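Long-range contact in truncated hemoglobin 4 (Chlamydomonas reinhardtii, PDB 6BME), which binds heme b as a truncated, 2-on-2 hemoglobin whose iron can take a lysine as axial ligand, and probably binds oxygen: residues V19-L30 / K85-E96. Sequence-based numbering, arbitrary orientation.
Sequences VFYKKLMNDPDL and KVAGHFVDSLKE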
loop_
_atom_site.group_PDB
_atom_site.type_symbol
_atom_site.label_atom_id
_atom_site.label_comp_id
_atom_site.label_asym_id
_atom_site.label_seq_id
_atom_site.Cartn_x
_atom_site.Cartn_y
_atom_site.Cartn_z
ATOM N N VAL A 19 -10.679 3.384 -5.370
ATOM C CA VAL A 19 -10.006 2.978 -6.606
ATOM C C VAL A 19 -8.909 1.966 -6.297
ATOM O O VAL A 19 -8.830 0.895 -6.913
ATOM C CB VAL A 19 -9.430 4.206 -7.334
ATOM C CG1 VAL A 19 -8.445 3.764 -8.456
ATOM C CG2 VAL A 19 -10.548 5.091 -7.876
ATOM N N PHE A 20 -8.071 2.288 -5.310
ATOM C CA PHE A 20 -6.914 1.472 -4.967
ATOM C C PHE A 20 -7.353 0.127 -4.413
ATOM O O PHE A 20 -6.843 -0.918 -4.828
ATOM C CB PHE A 20 -6.057 2.258 -3.972
ATOM C CG PHE A 20 -4.822 1.553 -3.503
ATOM C CD1 PHE A 20 -4.021 0.830 -4.382
ATOM C CD2 PHE A 20 -4.425 1.667 -2.182
ATOM C CE1 PHE A 20 -2.865 0.189 -3.923
ATOM C CE2 PHE A 20 -3.273 1.042 -1.724
ATOM C CZ PHE A 20 -2.494 0.302 -2.592
ATOM N N TYR A 21 -8.339 0.141 -3.515
ATOM C CA TYR A 21 -8.884 -1.089 -2.953
ATOM C C TYR A 21 -9.420 -2.010 -4.042
ATOM O O TYR A 21 -9.115 -3.212 -4.066
ATOM C CB TYR A 21 -9.986 -0.739 -1.951
ATOM C CG TYR A 21 -10.817 -1.916 -1.515
ATOM C CD1 TYR A 21 -10.368 -2.776 -0.529
ATOM C CD2 TYR A 21 -12.053 -2.166 -2.086
ATOM C CE1 TYR A 21 -11.125 -3.857 -0.121
ATOM C CE2 TYR A 21 -12.821 -3.244 -1.686
ATOM C CZ TYR A 21 -12.349 -4.086 -0.704
ATOM O OH TYR A 21 -13.105 -5.165 -0.302
ATOM N N LYS A 22 -10.212 -1.459 -4.965
ATOM C CA LYS A 22 -10.834 -2.292 -5.990
ATOM C C LYS A 22 -9.790 -2.887 -6.924
ATOM O O LYS A 22 -9.911 -4.047 -7.336
ATOM C CB LYS A 22 -11.877 -1.477 -6.764
ATOM C CG LYS A 22 -13.105 -1.130 -5.932
ATOM C CD LYS A 22 -14.088 -0.286 -6.718
ATOM C CE LYS A 22 -15.248 0.193 -5.838
ATOM N NZ LYS A 22 -15.347 1.683 -5.797
ATOM N N LYS A 23 -8.734 -2.127 -7.237
ATOM C CA LYS A 23 -7.631 -2.682 -8.026
ATOM C C LYS A 23 -7.036 -3.917 -7.356
ATOM O O LYS A 23 -6.780 -4.927 -8.015
ATOM C CB LYS A 23 -6.544 -1.627 -8.247
ATOM C CG LYS A 23 -6.843 -0.602 -9.327
ATOM C CD LYS A 23 -5.751 0.463 -9.369
ATOM C CE LYS A 23 -6.068 1.560 -10.374
ATOM N NZ LYS A 23 -6.095 1.035 -11.774
ATOM N N LEU A 24 -6.796 -3.856 -6.041
ATOM C CA LEU A 24 -6.208 -5.004 -5.357
ATOM C C LEU A 24 -7.165 -6.191 -5.353
ATOM O O LEU A 24 -6.760 -7.330 -5.620
ATOM C CB LEU A 24 -5.814 -4.634 -3.926
ATOM C CG LEU A 24 -4.898 -3.430 -3.715
ATOM C CD1 LEU A 24 -4.481 -3.357 -2.253
ATOM C CD2 LEU A 24 -3.676 -3.507 -4.617
ATOM N N MET A 25 -8.442 -5.952 -5.039
ATOM C CA MET A 25 -9.380 -7.066 -4.970
ATOM C C MET A 25 -9.656 -7.662 -6.346
ATOM O O MET A 25 -10.001 -8.844 -6.444
ATOM C CB MET A 25 -10.681 -6.617 -4.295
ATOM C CG MET A 25 -10.469 -6.018 -2.898
ATOM S SD MET A 25 -9.478 -7.085 -1.804
ATOM C CE MET A 25 -10.608 -8.466 -1.615
ATOM N N ASN A 26 -9.475 -6.894 -7.414
ATOM C CA ASN A 26 -9.744 -7.402 -8.748
ATOM C C ASN A 26 -8.506 -7.972 -9.421
ATOM O O ASN A 26 -8.584 -8.394 -10.575
ATOM C CB ASN A 26 -10.365 -6.297 -9.605
ATOM C CG ASN A 26 -11.757 -5.912 -9.122
ATOM O OD1 ASN A 26 -12.543 -6.779 -8.734
ATOM N ND2 ASN A 26 -12.060 -4.615 -9.127
ATOM N N ASP A 27 -7.370 -7.998 -8.724
ATOM C CA ASP A 27 -6.146 -8.565 -9.265
ATOM C C ASP A 27 -6.032 -10.000 -8.775
ATOM O O ASP A 27 -5.832 -10.219 -7.570
ATOM C CB ASP A 27 -4.934 -7.738 -8.821
ATOM C CG ASP A 27 -3.625 -8.190 -9.472
ATOM O OD1 ASP A 27 -3.417 -9.406 -9.656
ATOM O OD2 ASP A 27 -2.785 -7.320 -9.787
ATOM N N PRO A 28 -6.166 -11.001 -9.650
ATOM C CA PRO A 28 -6.109 -12.400 -9.188
ATOM C C PRO A 28 -4.802 -12.770 -8.517
ATOM O O PRO A 28 -4.769 -13.747 -7.755
ATOM C CB PRO A 28 -6.321 -13.204 -10.482
ATOM C CG PRO A 28 -5.896 -12.263 -11.587
ATOM C CD PRO A 28 -6.314 -10.901 -11.116
ATOM N N ASP A 29 -3.722 -12.035 -8.774
ATOM C CA ASP A 29 -2.450 -12.328 -8.129
ATOM C C ASP A 29 -2.364 -11.788 -6.707
ATOM O O ASP A 29 -1.497 -12.230 -5.943
ATOM C CB ASP A 29 -1.298 -11.770 -8.964
ATOM C CG ASP A 29 -1.044 -12.593 -10.223
ATOM O OD1 ASP A 29 -1.465 -13.766 -10.242
ATOM O OD2 ASP A 29 -0.434 -12.069 -11.185
ATOM N N LEU A 30 -3.244 -10.871 -6.328
ATOM C CA LEU A 30 -3.196 -10.237 -5.012
ATOM C C LEU A 30 -4.396 -10.551 -4.133
ATOM O O LEU A 30 -4.250 -10.660 -2.917
ATOM C CB LEU A 30 -3.096 -8.723 -5.172
ATOM C CG LEU A 30 -1.882 -8.236 -5.958
ATOM C CD1 LEU A 30 -2.001 -6.756 -6.241
ATOM C CD2 LEU A 30 -0.598 -8.550 -5.174
ATOM N N LYS A 85 3.392 -5.083 -7.605
ATOM C CA LYS A 85 2.061 -4.967 -8.194
ATOM C C LYS A 85 1.178 -4.047 -7.354
ATOM O O LYS A 85 0.463 -3.201 -7.902
ATOM C CB LYS A 85 1.424 -6.355 -8.347
ATOM C CG LYS A 85 0.294 -6.423 -9.383
ATOM C CD LYS A 85 0.830 -6.225 -10.824
ATOM C CE LYS A 85 -0.305 -6.110 -11.835
ATOM N NZ LYS A 85 -1.083 -7.390 -11.894
ATOM N N VAL A 86 1.229 -4.195 -6.023
ATOM C CA VAL A 86 0.493 -3.299 -5.132
ATOM C C VAL A 86 0.961 -1.864 -5.333
ATOM O O VAL A 86 0.147 -0.933 -5.425
ATOM C CB VAL A 86 0.655 -3.747 -3.664
ATOM C CG1 VAL A 86 0.203 -2.647 -2.690
ATOM C CG2 VAL A 86 -0.119 -5.038 -3.398
ATOM N N ALA A 87 2.279 -1.665 -5.415
ATOM C CA ALA A 87 2.821 -0.320 -5.599
ATOM C C ALA A 87 2.405 0.267 -6.942
ATOM O O ALA A 87 2.067 1.458 -7.036
ATOM C CB ALA A 87 4.345 -0.352 -5.466
ATOM N N GLY A 88 2.411 -0.555 -7.994
ATOM C CA GLY A 88 1.940 -0.079 -9.293
ATOM C C GLY A 88 0.466 0.297 -9.280
ATOM O O GLY A 88 0.072 1.330 -9.829
ATOM N N HIS A 89 -0.373 -0.538 -8.660
ATOM C CA HIS A 89 -1.781 -0.171 -8.549
ATOM C C HIS A 89 -1.952 1.125 -7.778
ATOM O O HIS A 89 -2.845 1.921 -8.092
ATOM C CB HIS A 89 -2.586 -1.278 -7.872
ATOM C CG HIS A 89 -2.782 -2.495 -8.723
ATOM N ND1 HIS A 89 -3.170 -2.427 -10.044
ATOM C CD2 HIS A 89 -2.644 -3.814 -8.437
ATOM C CE1 HIS A 89 -3.264 -3.653 -10.534
ATOM N NE2 HIS A 89 -2.957 -4.513 -9.576
ATOM N N PHE A 90 -1.105 1.365 -6.778
ATOM C CA PHE A 90 -1.232 2.592 -6.003
ATOM C C PHE A 90 -0.962 3.822 -6.866
ATOM O O PHE A 90 -1.753 4.775 -6.874
ATOM C CB PHE A 90 -0.300 2.563 -4.796
ATOM C CG PHE A 90 -0.420 3.776 -3.931
ATOM C CD1 PHE A 90 -1.552 3.971 -3.136
ATOM C CD2 PHE A 90 0.570 4.729 -3.925
ATOM C CE1 PHE A 90 -1.672 5.096 -2.345
ATOM C CE2 PHE A 90 0.455 5.865 -3.130
ATOM C CZ PHE A 90 -0.658 6.050 -2.350
ATOM N N VAL A 91 0.150 3.826 -7.606
ATOM C CA VAL A 91 0.447 5.011 -8.405
ATOM C C VAL A 91 -0.553 5.138 -9.550
ATOM O O VAL A 91 -0.946 6.249 -9.909
ATOM C CB VAL A 91 1.903 5.004 -8.910
ATOM C CG1 VAL A 91 2.855 4.946 -7.740
ATOM C CG2 VAL A 91 2.151 3.835 -9.850
ATOM N N ASP A 92 -1.018 4.015 -10.107
ATOM C CA ASP A 92 -2.081 4.087 -11.102
ATOM C C ASP A 92 -3.328 4.736 -10.516
ATOM O O ASP A 92 -3.996 5.523 -11.191
ATOM C CB ASP A 92 -2.412 2.693 -11.637
ATOM C CG ASP A 92 -1.268 2.079 -12.431
ATOM O OD1 ASP A 92 -0.243 2.761 -12.658
ATOM O OD2 ASP A 92 -1.400 0.903 -12.820
ATOM N N SER A 93 -3.666 4.407 -9.261
ATOM C CA SER A 93 -4.814 5.046 -8.623
ATOM C C SER A 93 -4.620 6.548 -8.544
ATOM O O SER A 93 -5.536 7.313 -8.858
ATOM C CB SER A 93 -5.041 4.471 -7.225
ATOM O OG SER A 93 -5.186 3.067 -7.286
ATOM N N LEU A 94 -3.424 6.990 -8.154
ATOM C CA LEU A 94 -3.167 8.421 -8.055
ATOM C C LEU A 94 -3.313 9.106 -9.412
ATOM O O LEU A 94 -3.907 10.186 -9.508
ATOM C CB LEU A 94 -1.775 8.667 -7.476
ATOM C CG LEU A 94 -1.445 8.158 -6.078
ATOM C CD1 LEU A 94 0.022 8.447 -5.760
ATOM C CD2 LEU A 94 -2.364 8.811 -5.060
ATOM N N LYS A 95 -2.786 8.486 -10.474
ATOM C CA LYS A 95 -2.900 9.069 -11.808
ATOM C C LYS A 95 -4.353 9.144 -12.255
ATOM O O LYS A 95 -4.780 10.150 -12.834
ATOM C CB LYS A 95 -2.078 8.255 -12.814
ATOM C CG LYS A 95 -0.605 8.176 -12.484
ATOM C CD LYS A 95 0.108 7.220 -13.434
ATOM C CE LYS A 95 1.549 6.974 -13.015
ATOM N NZ LYS A 95 2.174 5.923 -13.870
ATOM N N GLU A 96 -5.120 8.080 -12.018
ATOM C CA GLU A 96 -6.526 8.072 -12.410
ATOM C C GLU A 96 -7.328 9.151 -11.696
ATOM O O GLU A 96 -8.323 9.650 -12.241
ATOM C CB GLU A 96 -7.129 6.700 -12.143
ATOM C CG GLU A 96 -6.572 5.661 -13.098
ATOM C CD GLU A 96 -7.017 4.266 -12.767
ATOM O OE1 GLU A 96 -8.039 4.122 -12.055
ATOM O OE2 GLU A 96 -6.341 3.319 -13.227
HETATM O O HOH W 1 -3.631 -0.494 -12.198
HETATM O O HOH W 2 -9.310 1.686 -11.631
HETATM O O HOH W 3 0.775 -9.618 -10.717
#
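Lys23 runs across His89 and on to Glu96. Lys23 CB lies over one face of the imidazole, 4.2 Å from the centroid of the His89 ring, a CH-pi contact. CG passes near ND1 of the same ring. Lys23 CD packs against Ser93 OG at 3.4 Å and against the carbonyl oxygen of His89. CE comes close to Asp92 CB and Glu96. The chain bends at its last torsion (chi4 -65°), and Lys23 NZ forms a salt bridge with Glu96 OE2 at 2.7 Å, from the syn side but tilted out of the carboxylate plane. A water joins Lys23 NZ, His89 ND1 and Asp92 OD2.

Segments 19-25 and 85-96, on helices 10-25 and 80-96 of this globin domain, run roughly antiparallel (142°), their axes 9.0 Å apart at closest approach. Phe20 is a knob among Val86, His89, Phe90 and Ser93. The edge of Phe90 meets its face, a T-shaped pair. Val86 also touches the heme.

Asp27 OD2 takes two bonds. His89 NE2 gives a nearly straight one (2.8 Å, 175°) to the anti lone pair of Asp27 OD2. Lys85 NZ makes a salt bridge to Asp27 OD2 at 2.7 Å, on the syn side, tilted out of the carboxylate plane. With an alanine here, Lys85 would probably lack this counter-charge and the imidazole would be freer to turn. Asp27 OD1 accepts from Asp29 N, closing an Asx turn. Leu30 CD1 sits at the imidazole edge, 3.7 Å from His89 CD2.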